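PbICP-C (Plasmodium berghei, PDB 3PNR) probably inhibits papain-like cysteine peptidases, as the immunoglobulin-like C-terminal domain of a falstatin-family, chagasin-like inhibitor from a malaria parasite. Local coordinates at residues Val70-His75 with Asn85-Leu90; Pro79-Glu84 with Thr179-Val184; Ser94-Ser97 with Val102-Pro105; Val164-Arg169 with Ser175-Lys180. One frame throughout, in Å; residues are numbered along the deposited sequence.

In the fold
The domain is a beta sandwich, and the four contacts sample both of its sheets. Contacts 1, 2 and 4 reach the four-stranded sheet. Contact 4 is its central hairpin, and its centre is about 10 Å from that of contact 1 and about 9 Å from that of contact 2. Leu72 N lies 2.7 Å from Val164 O, probably a hydrogen bond between contacts 1 and 4. Contacts 1 and 2 meet where Phe86 CZ is 4.0 Å from Ile81 CG2. Contact 3 belongs to the five-stranded sheet, its centre about 17 Å from that of contact 4, yet Val102 packs on Tyr165. A cadmium ion is bound by His75 in contact 1.

Contact 1: Val70-His75 with Asn85-Leu90. With CD (cadmium ion), chain F.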
loop_
_atom_site.group_PDB
_atom_site.type_symbol
_atom_site.label_atom_id
_atom_site.label_comp_id
_atom_site.label_asym_id
_atom_site.label_seq_id
_atom_site.Cartn_x
_atom_site.Cartn_y
_atom_site.Cartn_z
ATOM N N VAL B 70 -9.930 4.043 -12.643
ATOM C CA VAL B 70 -10.836 5.179 -12.805
ATOM C C VAL B 70 -11.474 5.194 -14.197
ATOM O O VAL B 70 -10.781 5.049 -15.207
ATOM C CB VAL B 70 -10.087 6.498 -12.586
ATOM C CG1 VAL B 70 -11.048 7.677 -12.548
ATOM C CG2 VAL B 70 -9.293 6.424 -11.315
ATOM N N LEU B 71 -12.794 5.351 -14.255
ATOM C CA LEU B 71 -13.458 5.564 -15.540
ATOM C C LEU B 71 -13.212 6.999 -15.966
ATOM O O LEU B 71 -13.634 7.934 -15.287
ATOM C CB LEU B 71 -14.956 5.297 -15.458
ATOM C CG LEU B 71 -15.757 5.890 -16.628
ATOM C CD1 LEU B 71 -15.563 5.092 -17.916
ATOM C CD2 LEU B 71 -17.238 5.995 -16.269
ATOM N N LEU B 72 -12.523 7.169 -17.087
ATOM C CA LEU B 72 -12.018 8.480 -17.472
ATOM C C LEU B 72 -12.847 9.191 -18.535
ATOM O O LEU B 72 -12.798 10.415 -18.639
ATOM C CB LEU B 72 -10.559 8.377 -17.931
ATOM C CG LEU B 72 -9.526 8.150 -16.827
ATOM C CD1 LEU B 72 -8.162 7.915 -17.448
ATOM C CD2 LEU B 72 -9.495 9.328 -15.857
ATOM N N GLY B 73 -13.598 8.440 -19.333
ATOM C CA GLY B 73 -14.394 9.077 -20.365
ATOM C C GLY B 73 -15.111 8.187 -21.360
ATOM O O GLY B 73 -14.730 7.034 -21.578
ATOM N N ILE B 74 -16.170 8.747 -21.945
ATOM C CA ILE B 74 -16.866 8.164 -23.085
ATOM C C ILE B 74 -16.712 9.132 -24.258
ATOM O O ILE B 74 -17.026 10.316 -24.125
ATOM C CB ILE B 74 -18.368 7.980 -22.788
ATOM C CG1 ILE B 74 -18.573 7.353 -21.410
ATOM C CG2 ILE B 74 -19.022 7.112 -23.854
ATOM C CD1 ILE B 74 -18.412 5.842 -21.396
ATOM N N HIS B 75 -16.216 8.645 -25.394
ATOM C CA HIS B 75 -16.003 9.504 -26.564
ATOM C C HIS B 75 -16.615 8.929 -27.841
ATOM O O HIS B 75 -16.733 7.713 -27.998
ATOM C CB HIS B 75 -14.507 9.747 -26.807
ATOM C CG HIS B 75 -13.756 10.188 -25.589
ATOM N ND1 HIS B 75 -13.656 11.511 -25.214
ATOM C CD2 HIS B 75 -13.067 9.481 -24.663
ATOM C CE1 HIS B 75 -12.939 11.600 -24.106
ATOM N NE2 HIS B 75 -12.572 10.382 -23.751
ATOM N N ASN B 85 -2.462 14.313 -18.069
ATOM C CA ASN B 85 -3.691 15.078 -17.871
ATOM C C ASN B 85 -4.778 14.379 -17.069
ATOM O O ASN B 85 -5.899 14.891 -16.969
ATOM C CB ASN B 85 -4.274 15.508 -19.216
ATOM C CG ASN B 85 -3.415 16.535 -19.917
ATOM O OD1 ASN B 85 -2.764 17.362 -19.274
ATOM N ND2 ASN B 85 -3.406 16.489 -21.248
ATOM N N PHE B 86 -4.462 13.213 -16.512
ATOM C CA PHE B 86 -5.412 12.522 -15.650
ATOM C C PHE B 86 -5.653 13.322 -14.375
ATOM O O PHE B 86 -4.782 14.076 -13.930
ATOM C CB PHE B 86 -4.919 11.125 -15.264
ATOM C CG PHE B 86 -4.798 10.171 -16.417
ATOM C CD1 PHE B 86 -5.284 10.502 -17.671
ATOM C CD2 PHE B 86 -4.223 8.919 -16.233
ATOM C CE1 PHE B 86 -5.177 9.615 -18.728
ATOM C CE2 PHE B 86 -4.115 8.023 -17.288
ATOM C CZ PHE B 86 -4.596 8.375 -18.540
ATOM N N PRO B 87 -6.836 13.136 -13.772
ATOM C CA PRO B 87 -7.236 13.757 -12.503
ATOM C C PRO B 87 -6.321 13.360 -11.338
ATOM O O PRO B 87 -6.072 12.171 -11.114
ATOM C CB PRO B 87 -8.642 13.190 -12.259
ATOM C CG PRO B 87 -9.076 12.583 -13.547
ATOM C CD PRO B 87 -7.847 12.191 -14.279
ATOM N N THR B 88 -5.834 14.351 -10.595
ATOM C CA THR B 88 -5.039 14.086 -9.398
ATOM C C THR B 88 -5.959 13.831 -8.212
ATOM O O THR B 88 -5.513 13.428 -7.136
ATOM C CB THR B 88 -4.106 15.261 -9.059
ATOM O OG1 THR B 88 -4.869 16.469 -8.957
ATOM C CG2 THR B 88 -3.044 15.436 -10.127
ATOM N N LYS B 89 -7.248 14.061 -8.424
ATOM C CA LYS B 89 -8.240 13.943 -7.362
ATOM C C LYS B 89 -9.315 12.904 -7.665
ATOM O O LYS B 89 -9.355 12.313 -8.749
ATOM C CB LYS B 89 -8.885 15.305 -7.082
ATOM C CG LYS B 89 -7.877 16.369 -6.670
ATOM C CD LYS B 89 -8.537 17.710 -6.396
ATOM C CE LYS B 89 -7.497 18.752 -5.988
ATOM N NZ LYS B 89 -8.100 20.081 -5.686
ATOM N N LEU B 90 -10.187 12.689 -6.689
ATOM C CA LEU B 90 -11.228 11.679 -6.794
ATOM C C LEU B 90 -12.233 11.995 -7.909
ATOM O O LEU B 90 -12.735 13.114 -8.009
ATOM C CB LEU B 90 -11.946 11.549 -5.452
ATOM C CG LEU B 90 -11.991 10.123 -4.896
ATOM C CD1 LEU B 90 -12.005 10.120 -3.356
ATOM C CD2 LEU B 90 -13.165 9.347 -5.482
HETATM CD CD CD F . -13.502 13.195 -26.962
HETATM O O HOH W 1 -15.076 14.090 -25.211
#
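Leu72 occupies a classic beta bulge in strand 68-75 and packs on Phe86 and Pro87. These two residues belong to the long loop that leads from this strand to strand 95-96. The strand is outermost in the four-stranded sheet within this chain. At the bulge, Leu72 and Gly73 together face Val164 of the next strand.

The two methyl groups of Leu72 divide the work. CD1 sits over the Phe86 ring as a CH-pi contact, 3.7 Å from the ring centroid and only 13° off the ring normal. It is thus nearly over the centre of the face, and its closest ring atom is Phe86 CE1, also at 3.7 Å. The two side chains cross at about a right angle. The other methyl, Leu72 CD2, meets the proline ring at Pro87 CD, 3.7 Å away, and is 4.0 Å from Pro87 CG. Leu72 has CG anti to its carbonyl carbon (chi1 -73°), which sets CD1 over the Phe86 ring and CD2 beside Pro87.

On the loop side, the Tyr168 ring meets that of Phe86 edge-to-face, and its hydroxyl is hydrogen-bonded to Pro87 O. At the end of the strand, His75 binds cadmium through ND1 at 2.4 Å. Asp77 and water 1 are further ligands.

The contact between the two segments is small and wholly apolar. It therefore relies on the fit of two methyls against two rings, while polar bonding of the loop comes from neighbours such as Tyr168.

Contact 2: Pro79-Glu84 with Thr179-Val184; sequences PIINPE and TKIIYV
Ile81 is the centre of this contact, lying against Thr179 and Ile181 of strand 178-186. It has the most surface buried here, followed by Ile181 and Thr179. Ile81 and Thr179 reach toward each other, tip to tip. The branch methyl Ile81 CG2 comes 3.8 Å from Thr179 OG1 and 4.0 Å from Thr179 CG2. Ile81 CD1 is also near this threonine methyl, at 4.2 Å. Thr179 presents CG2 anti to its backbone N, with OG1 beside that N (chi1 -50°). Two residues on, on the same side of the strand, Ile181 CD1 approaches Ile81 CG1 at 4.3 Å.

The contact is buried and essentially apolar. Its one polar side-chain atom, Thr179 OG1, is hydrogen-bonded to Ser166 OG, so it has a polar partner although a methyl lies against it. Between these two segments the loop is held against the strand by van der Waals packing, chiefly of Ile81.

Strand 178-186 runs between strands 41-49 and 159-168. Gln42 of the first also touches Ile81 and Ile181. Tyr162 and Val164 of the second receive Pro79, so the loop segment spans three adjacent strands.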
loop_
_atom_site.group_PDB
_atom_site.type_symbol
_atom_site.label_atom_id
_atom_site.label_comp_id
_atom_site.label_asym_id
_atom_site.label_seq_id
_atom_site.Cartn_x
_atom_site.Cartn_y
_atom_site.Cartn_z
ATOM N N PRO B 79 -10.036 8.430 -28.763
ATOM C CA PRO B 79 -9.406 9.264 -27.733
ATOM C C PRO B 79 -7.876 9.226 -27.780
ATOM O O PRO B 79 -7.272 8.166 -27.972
ATOM C CB PRO B 79 -9.905 8.638 -26.419
ATOM C CG PRO B 79 -10.844 7.509 -26.818
ATOM C CD PRO B 79 -10.474 7.139 -28.213
ATOM N N ILE B 80 -7.257 10.387 -27.609
ATOM C CA ILE B 80 -5.808 10.461 -27.498
ATOM C C ILE B 80 -5.451 10.436 -26.014
ATOM O O ILE B 80 -5.878 11.302 -25.251
ATOM C CB ILE B 80 -5.244 11.729 -28.189
ATOM C CG1 ILE B 80 -3.734 11.605 -28.401
ATOM C CG2 ILE B 80 -5.592 12.988 -27.400
ATOM C CD1 ILE B 80 -3.348 10.562 -29.427
ATOM N N ILE B 81 -4.684 9.430 -25.602
ATOM C CA ILE B 81 -4.427 9.202 -24.180
ATOM C C ILE B 81 -3.210 9.949 -23.650
ATOM O O ILE B 81 -2.082 9.662 -24.047
ATOM C CB ILE B 81 -4.240 7.704 -23.873
ATOM C CG1 ILE B 81 -5.461 6.909 -24.335
ATOM C CG2 ILE B 81 -4.009 7.492 -22.390
ATOM C CD1 ILE B 81 -6.762 7.443 -23.795
ATOM N N ASN B 82 -3.444 10.899 -22.747
ATOM C CA ASN B 82 -2.346 11.565 -22.052
ATOM C C ASN B 82 -2.481 11.532 -20.526
ATOM O O ASN B 82 -3.259 12.296 -19.951
ATOM C CB ASN B 82 -2.173 13.004 -22.536
ATOM C CG ASN B 82 -0.842 13.597 -22.110
ATOM O OD1 ASN B 82 0.129 12.870 -21.879
ATOM N ND2 ASN B 82 -0.789 14.922 -21.996
ATOM N N PRO B 83 -1.713 10.642 -19.871
ATOM C CA PRO B 83 -1.720 10.465 -18.412
ATOM C C PRO B 83 -1.282 11.730 -17.683
ATOM O O PRO B 83 -1.711 11.975 -16.554
ATOM C CB PRO B 83 -0.704 9.340 -18.189
ATOM C CG PRO B 83 -0.650 8.603 -19.502
ATOM C CD PRO B 83 -0.827 9.673 -20.540
ATOM N N GLU B 84 -0.430 12.520 -18.327
ATOM C CA GLU B 84 -0.083 13.835 -17.816
ATOM C C GLU B 84 -1.351 14.578 -17.380
ATOM O O GLU B 84 -1.326 15.365 -16.431
ATOM C CB GLU B 84 0.626 14.643 -18.902
ATOM C CG GLU B 84 1.695 15.589 -18.390
ATOM C CD GLU B 84 3.093 14.998 -18.490
ATOM O OE1 GLU B 84 3.265 13.990 -19.213
ATOM O OE2 GLU B 84 4.021 15.545 -17.854
ATOM N N THR B 179 -3.835 1.836 -19.504
ATOM C CA THR B 179 -5.099 2.372 -19.983
ATOM C C THR B 179 -5.849 1.364 -20.839
ATOM O O THR B 179 -5.261 0.724 -21.713
ATOM C CB THR B 179 -4.858 3.656 -20.764
ATOM O OG1 THR B 179 -4.030 4.530 -19.978
ATOM C CG2 THR B 179 -6.173 4.343 -21.095
ATOM N N LYS B 180 -7.140 1.205 -20.560
ATOM C CA LYS B 180 -7.997 0.313 -21.337
ATOM C C LYS B 180 -9.106 1.078 -22.054
ATOM O O LYS B 180 -10.009 1.619 -21.414
ATOM C CB LYS B 180 -8.628 -0.766 -20.457
ATOM C CG LYS B 180 -7.650 -1.566 -19.606
ATOM C CD LYS B 180 -6.513 -2.185 -20.408
ATOM C CE LYS B 180 -5.808 -3.265 -19.589
ATOM N NZ LYS B 180 -4.337 -3.289 -19.839
ATOM N N ILE B 181 -9.024 1.121 -23.382
ATOM C CA ILE B 181 -10.111 1.632 -24.208
ATOM C C ILE B 181 -11.008 0.493 -24.681
ATOM O O ILE B 181 -10.549 -0.438 -25.337
ATOM C CB ILE B 181 -9.581 2.329 -25.454
ATOM C CG1 ILE B 181 -8.528 3.371 -25.070
ATOM C CG2 ILE B 181 -10.743 2.933 -26.253
ATOM C CD1 ILE B 181 -7.431 3.526 -26.092
ATOM N N ILE B 182 -12.286 0.567 -24.337
ATOM C CA ILE B 182 -13.265 -0.369 -24.866
ATOM C C ILE B 182 -13.965 0.296 -26.036
ATOM O O ILE B 182 -14.554 1.372 -25.884
ATOM C CB ILE B 182 -14.328 -0.743 -23.826
ATOM C CG1 ILE B 182 -13.670 -1.042 -22.481
ATOM C CG2 ILE B 182 -15.150 -1.922 -24.315
ATOM C CD1 ILE B 182 -12.433 -1.886 -22.607
ATOM N N TYR B 183 -13.881 -0.332 -27.205
ATOM C CA TYR B 183 -14.596 0.152 -28.377
ATOM C C TYR B 183 -15.899 -0.625 -28.547
ATOM O O TYR B 183 -15.916 -1.714 -29.119
ATOM C CB TYR B 183 -13.736 0.050 -29.630
ATOM C CG TYR B 183 -14.399 0.664 -30.832
ATOM C CD1 TYR B 183 -14.703 2.019 -30.862
ATOM C CD2 TYR B 183 -14.735 -0.110 -31.935
ATOM C CE1 TYR B 183 -15.318 2.591 -31.957
ATOM C CE2 TYR B 183 -15.350 0.451 -33.037
ATOM C CZ TYR B 183 -15.640 1.801 -33.045
ATOM O OH TYR B 183 -16.253 2.363 -34.145
ATOM N N VAL B 184 -16.981 -0.054 -28.031
ATOM C CA VAL B 184 -18.276 -0.722 -27.993
ATOM C C VAL B 184 -19.203 -0.256 -29.117
ATOM O O VAL B 184 -19.332 0.942 -29.384
ATOM C CB VAL B 184 -18.976 -0.487 -26.640
ATOM C CG1 VAL B 184 -20.402 -1.021 -26.672
ATOM C CG2 VAL B 184 -18.179 -1.125 -25.513
#

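Contact 3: Ser94-Ser97 with Val102-Pro105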
loop_
_atom_site.group_PDB
_atom_site.type_symbol
_atom_site.label_atom_id
_atom_site.label_comp_id
_atom_site.label_asym_id
_atom_site.label_seq_id
_atom_site.Cartn_x
_atom_site.Cartn_y
_atom_site.Cartn_z
ATOM N N SER B 94 -20.415 8.967 -12.274
ATOM C CA SER B 94 -20.583 7.918 -13.280
ATOM C C SER B 94 -21.131 8.537 -14.562
ATOM O O SER B 94 -21.526 9.704 -14.571
ATOM C CB SER B 94 -21.536 6.828 -12.785
ATOM O OG SER B 94 -20.851 5.849 -12.025
ATOM N N PHE B 95 -21.159 7.767 -15.646
ATOM C CA PHE B 95 -21.606 8.316 -16.927
ATOM C C PHE B 95 -23.027 7.919 -17.312
ATOM O O PHE B 95 -23.309 6.745 -17.557
ATOM C CB PHE B 95 -20.648 7.958 -18.065
ATOM C CG PHE B 95 -20.928 8.716 -19.333
ATOM C CD1 PHE B 95 -20.380 9.980 -19.539
ATOM C CD2 PHE B 95 -21.762 8.184 -20.310
ATOM C CE1 PHE B 95 -20.642 10.690 -20.698
ATOM C CE2 PHE B 95 -22.027 8.886 -21.469
ATOM C CZ PHE B 95 -21.467 10.144 -21.662
ATOM N N PHE B 96 -23.913 8.912 -17.379
ATOM C CA PHE B 96 -25.307 8.678 -17.751
ATOM C C PHE B 96 -25.768 9.639 -18.844
ATOM O O PHE B 96 -25.884 10.842 -18.616
ATOM C CB PHE B 96 -26.221 8.801 -16.528
ATOM C CG PHE B 96 -25.807 7.932 -15.373
ATOM C CD1 PHE B 96 -25.861 6.551 -15.473
ATOM C CD2 PHE B 96 -25.367 8.497 -14.186
ATOM C CE1 PHE B 96 -25.480 5.746 -14.408
ATOM C CE2 PHE B 96 -24.984 7.700 -13.119
ATOM C CZ PHE B 96 -25.044 6.322 -13.229
ATOM N N SER B 97 -26.022 9.105 -20.035
ATOM C CA SER B 97 -26.551 9.909 -21.134
ATOM C C SER B 97 -27.736 9.209 -21.794
ATOM O O SER B 97 -28.086 8.084 -21.433
ATOM C CB SER B 97 -25.466 10.213 -22.173
ATOM O OG SER B 97 -25.191 9.079 -22.980
ATOM N N VAL B 102 -22.390 4.380 -18.221
ATOM C CA VAL B 102 -21.292 3.602 -17.650
ATOM C C VAL B 102 -20.892 4.092 -16.251
ATOM O O VAL B 102 -20.808 5.296 -15.987
ATOM C CB VAL B 102 -20.057 3.565 -18.580
ATOM C CG1 VAL B 102 -19.197 2.353 -18.252
ATOM C CG2 VAL B 102 -20.486 3.529 -20.048
ATOM N N THR B 103 -20.648 3.143 -15.356
ATOM C CA THR B 103 -20.396 3.459 -13.954
ATOM C C THR B 103 -18.911 3.462 -13.601
ATOM O O THR B 103 -18.124 2.727 -14.198
ATOM C CB THR B 103 -21.104 2.448 -13.051
ATOM O OG1 THR B 103 -20.739 1.124 -13.457
ATOM C CG2 THR B 103 -22.611 2.610 -13.160
ATOM N N GLN B 104 -18.536 4.292 -12.628
ATOM C CA GLN B 104 -17.181 4.277 -12.083
ATOM C C GLN B 104 -16.906 2.917 -11.452
ATOM O O GLN B 104 -17.785 2.344 -10.806
ATOM C CB GLN B 104 -17.006 5.376 -11.032
ATOM C CG GLN B 104 -16.863 6.779 -11.600
ATOM C CD GLN B 104 -15.541 6.990 -12.325
ATOM O OE1 GLN B 104 -14.599 6.207 -12.180
ATOM N NE2 GLN B 104 -15.469 8.054 -13.112
ATOM N N PRO B 105 -15.686 2.385 -11.639
ATOM C CA PRO B 105 -15.415 1.074 -11.037
ATOM C C PRO B 105 -15.608 1.108 -9.520
ATOM O O PRO B 105 -15.274 2.105 -8.877
ATOM C CB PRO B 105 -13.948 0.810 -11.406
ATOM C CG PRO B 105 -13.703 1.649 -12.622
ATOM C CD PRO B 105 -14.539 2.891 -12.415
#
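Ser94 and Phe95 bind Val102 and Gln104 through three hydrogen bonds. Two are backbone bonds between the same pair of residues: Phe95 N donates to Val102 O at 2.5 Å, and Val102 N donates to Phe95 O at 2.6 Å. Both lengths are shorter than usual and carry little weight at 2.6 Å resolution. The third bond uses a side chain. Gln104 N donates to Ser94 OG at 2.9 Å, with an N-H...O angle of 159°. Ser94 OG lies anti to its own carbonyl carbon (chi1 -86°), which turns the hydroxyl to the backbone N-H of Gln104. It probably stands in for the backbone carbonyl that a longer ladder would offer.

Phe95 and Val102 form an antiparallel hydrogen-bonded pair in the hairpin of strands 95-96 and 100-107. Strand 95-96 is outermost in the five-stranded sheet within this chain.

The apolar contacts are looser. Phe95 CB and Val102 CB are 4.5 Å apart on the same face of the hairpin. With CG anti to the backbone N (chi1 -169°), the Phe95 ring extends away from Val102 and packs on Ile74 of the other sheet. Val102 also touches Ile74, together with Ile163 and Tyr165, in the layer between the sheets. Phe96 CE1 comes 4.4 Å from Thr103 CG2, an oblique approach to the ring.

The polar ends of the second segment are engaged outside this pair. Thr103 OG1 is hydrogen-bonded to Val152 N of strand 146-155. Gln104 NE2 is hydrogen-bonded to Leu71 O of strand 68-75, across the sandwich, and to Lys93 O just before Ser94.

Contact 4: Val164-Arg169 with Ser175-Lys180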
loop_
_atom_site.group_PDB
_atom_site.type_symbol
_atom_site.label_atom_id
_atom_site.label_comp_id
_atom_site.label_asym_id
_atom_site.label_seq_id
_atom_site.Cartn_x
_atom_site.Cartn_y
_atom_site.Cartn_z
ATOM N N VAL B 164 -13.180 4.768 -21.780
ATOM C CA VAL B 164 -11.791 4.769 -21.315
ATOM C C VAL B 164 -11.619 4.500 -19.816
ATOM O O VAL B 164 -12.182 5.192 -18.967
ATOM C CB VAL B 164 -11.070 6.065 -21.702
ATOM C CG1 VAL B 164 -9.617 6.003 -21.274
ATOM C CG2 VAL B 164 -11.175 6.290 -23.198
ATOM N N TYR B 165 -10.845 3.471 -19.506
ATOM C CA TYR B 165 -10.501 3.158 -18.127
ATOM C C TYR B 165 -8.999 3.262 -17.969
ATOM O O TYR B 165 -8.245 3.016 -18.916
ATOM C CB TYR B 165 -10.906 1.733 -17.786
ATOM C CG TYR B 165 -12.385 1.458 -17.843
ATOM C CD1 TYR B 165 -13.215 1.819 -16.792
ATOM C CD2 TYR B 165 -12.949 0.810 -18.936
ATOM C CE1 TYR B 165 -14.567 1.559 -16.830
ATOM C CE2 TYR B 165 -14.305 0.540 -18.985
ATOM C CZ TYR B 165 -15.109 0.918 -17.927
ATOM O OH TYR B 165 -16.457 0.656 -17.960
ATOM N N SER B 166 -8.545 3.605 -16.774
ATOM C CA SER B 166 -7.120 3.532 -16.517
ATOM C C SER B 166 -6.813 3.183 -15.079
ATOM O O SER B 166 -7.518 3.591 -14.158
ATOM C CB SER B 166 -6.416 4.824 -16.921
ATOM O OG SER B 166 -5.070 4.552 -17.286
ATOM N N TYR B 167 -5.749 2.401 -14.923
ATOM C CA TYR B 167 -5.189 2.016 -13.642
ATOM C C TYR B 167 -3.950 2.876 -13.496
ATOM O O TYR B 167 -2.956 2.671 -14.198
ATOM C CB TYR B 167 -4.799 0.540 -13.709
ATOM C CG TYR B 167 -4.546 -0.156 -12.387
ATOM C CD1 TYR B 167 -5.511 -0.176 -11.389
ATOM C CD2 TYR B 167 -3.352 -0.837 -12.157
ATOM C CE1 TYR B 167 -5.283 -0.832 -10.185
ATOM C CE2 TYR B 167 -3.117 -1.495 -10.967
ATOM C CZ TYR B 167 -4.085 -1.492 -9.985
ATOM O OH TYR B 167 -3.850 -2.142 -8.799
ATOM N N TYR B 168 -4.017 3.865 -12.608
ATOM C CA TYR B 168 -2.908 4.794 -12.435
ATOM C C TYR B 168 -2.811 5.282 -10.991
ATOM O O TYR B 168 -3.693 5.011 -10.177
ATOM C CB TYR B 168 -3.017 5.974 -13.424
ATOM C CG TYR B 168 -4.082 6.994 -13.087
ATOM C CD1 TYR B 168 -5.426 6.749 -13.371
ATOM C CD2 TYR B 168 -3.752 8.199 -12.479
ATOM C CE1 TYR B 168 -6.406 7.677 -13.056
ATOM C CE2 TYR B 168 -4.728 9.135 -12.150
ATOM C CZ TYR B 168 -6.054 8.872 -12.447
ATOM O OH TYR B 168 -7.032 9.799 -12.134
ATOM N N ARG B 169 -1.724 5.981 -10.678
ATOM C CA ARG B 169 -1.580 6.646 -9.389
ATOM C C ARG B 169 -1.882 8.140 -9.530
ATOM O O ARG B 169 -1.240 8.839 -10.320
ATOM C CB ARG B 169 -0.160 6.472 -8.842
ATOM C CG ARG B 169 0.269 5.045 -8.574
ATOM C CD ARG B 169 1.688 5.019 -8.032
ATOM N NE ARG B 169 1.963 3.851 -7.195
ATOM C CZ ARG B 169 3.141 3.602 -6.625
ATOM N NH1 ARG B 169 4.161 4.435 -6.801
ATOM N NH2 ARG B 169 3.305 2.520 -5.879
ATOM N N SER B 175 3.604 7.485 -13.946
ATOM C CA SER B 175 4.290 6.291 -13.480
ATOM C C SER B 175 3.486 5.028 -13.741
ATOM O O SER B 175 2.737 4.577 -12.880
ATOM C CB SER B 175 4.601 6.398 -11.981
ATOM O OG SER B 175 5.266 7.617 -11.667
ATOM N N GLY B 176 3.638 4.466 -14.935
ATOM C CA GLY B 176 3.128 3.139 -15.239
ATOM C C GLY B 176 1.623 3.018 -15.334
ATOM O O GLY B 176 1.042 2.038 -14.858
ATOM N N ALA B 177 0.991 4.004 -15.965
ATOM C CA ALA B 177 -0.452 3.974 -16.184
ATOM C C ALA B 177 -0.853 2.961 -17.258
ATOM O O ALA B 177 -0.368 3.022 -18.389
ATOM C CB ALA B 177 -0.972 5.371 -16.538
ATOM N N ASN B 178 -1.725 2.023 -16.885
ATOM C CA ASN B 178 -2.274 1.042 -17.816
ATOM C C ASN B 178 -3.684 1.456 -18.239
ATOM O O ASN B 178 -4.623 1.415 -17.437
ATOM C CB ASN B 178 -2.335 -0.354 -17.184
ATOM C CG ASN B 178 -0.965 -0.988 -17.005
ATOM O OD1 ASN B 178 -0.667 -2.019 -17.608
ATOM N ND2 ASN B 178 -0.131 -0.383 -16.165
ATOM N N THR B 179 -3.835 1.836 -19.504
ATOM C CA THR B 179 -5.099 2.372 -19.983
ATOM C C THR B 179 -5.849 1.364 -20.839
ATOM O O THR B 179 -5.261 0.724 -21.713
ATOM C CB THR B 179 -4.858 3.656 -20.764
ATOM O OG1 THR B 179 -4.030 4.530 -19.978
ATOM C CG2 THR B 179 -6.173 4.343 -21.095
ATOM N N LYS B 180 -7.140 1.205 -20.560
ATOM C CA LYS B 180 -7.997 0.313 -21.337
ATOM C C LYS B 180 -9.106 1.078 -22.054
ATOM O O LYS B 180 -10.009 1.619 -21.414
ATOM C CB LYS B 180 -8.628 -0.766 -20.457
ATOM C CG LYS B 180 -7.650 -1.566 -19.606
ATOM C CD LYS B 180 -6.513 -2.185 -20.408
ATOM C CE LYS B 180 -5.808 -3.265 -19.589
ATOM N NZ LYS B 180 -4.337 -3.289 -19.839
HETATM O O HOH W 2 0.045 5.923 -12.805
#
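Tyr165 and Tyr167 pair with Lys180 and Asn178 in an antiparallel beta hairpin. Tyr165 N donates to Lys180 O at 2.8 Å, and Lys180 N returns a bond to Tyr165 O at 2.7 Å. The Tyr167-Asn178 pair repeats this, with Tyr167 N to Asn178 O at 2.9 Å and Asn178 N to Tyr167 O at 3.0 Å. Between them lies the non-hydrogen-bonded pair Ser166 and Thr179. Their hydroxyls bond to each other, with Ser166 OG 2.9 Å from Thr179 OG1. Ser166 OG is anti to its backbone N (chi1 -152°), which also leaves it near Asn178 O, a weak and unsettled alternative.

Small apolar contacts flank this core. Val164 CG1 meets Thr179 CG2 at 3.8 Å, and Tyr168 CB meets Ala177 CB at 3.8 Å. Where the strands part, water 2 accepts from Arg169 N and lies within hydrogen-bonding reach of Ser175 O. Outside the hairpin, Arg169 NH1 pairs with an acidic side chain of another protein chain.

Tyr165 points into the sandwich, its hydroxyl hydrogen-bonded to Ser151 of strand 146-155. Strand 68-75 lies beyond strand 159-168, and strand 41-49 lies beyond strand 178-186, so the hairpin forms the middle of the four-stranded sheet.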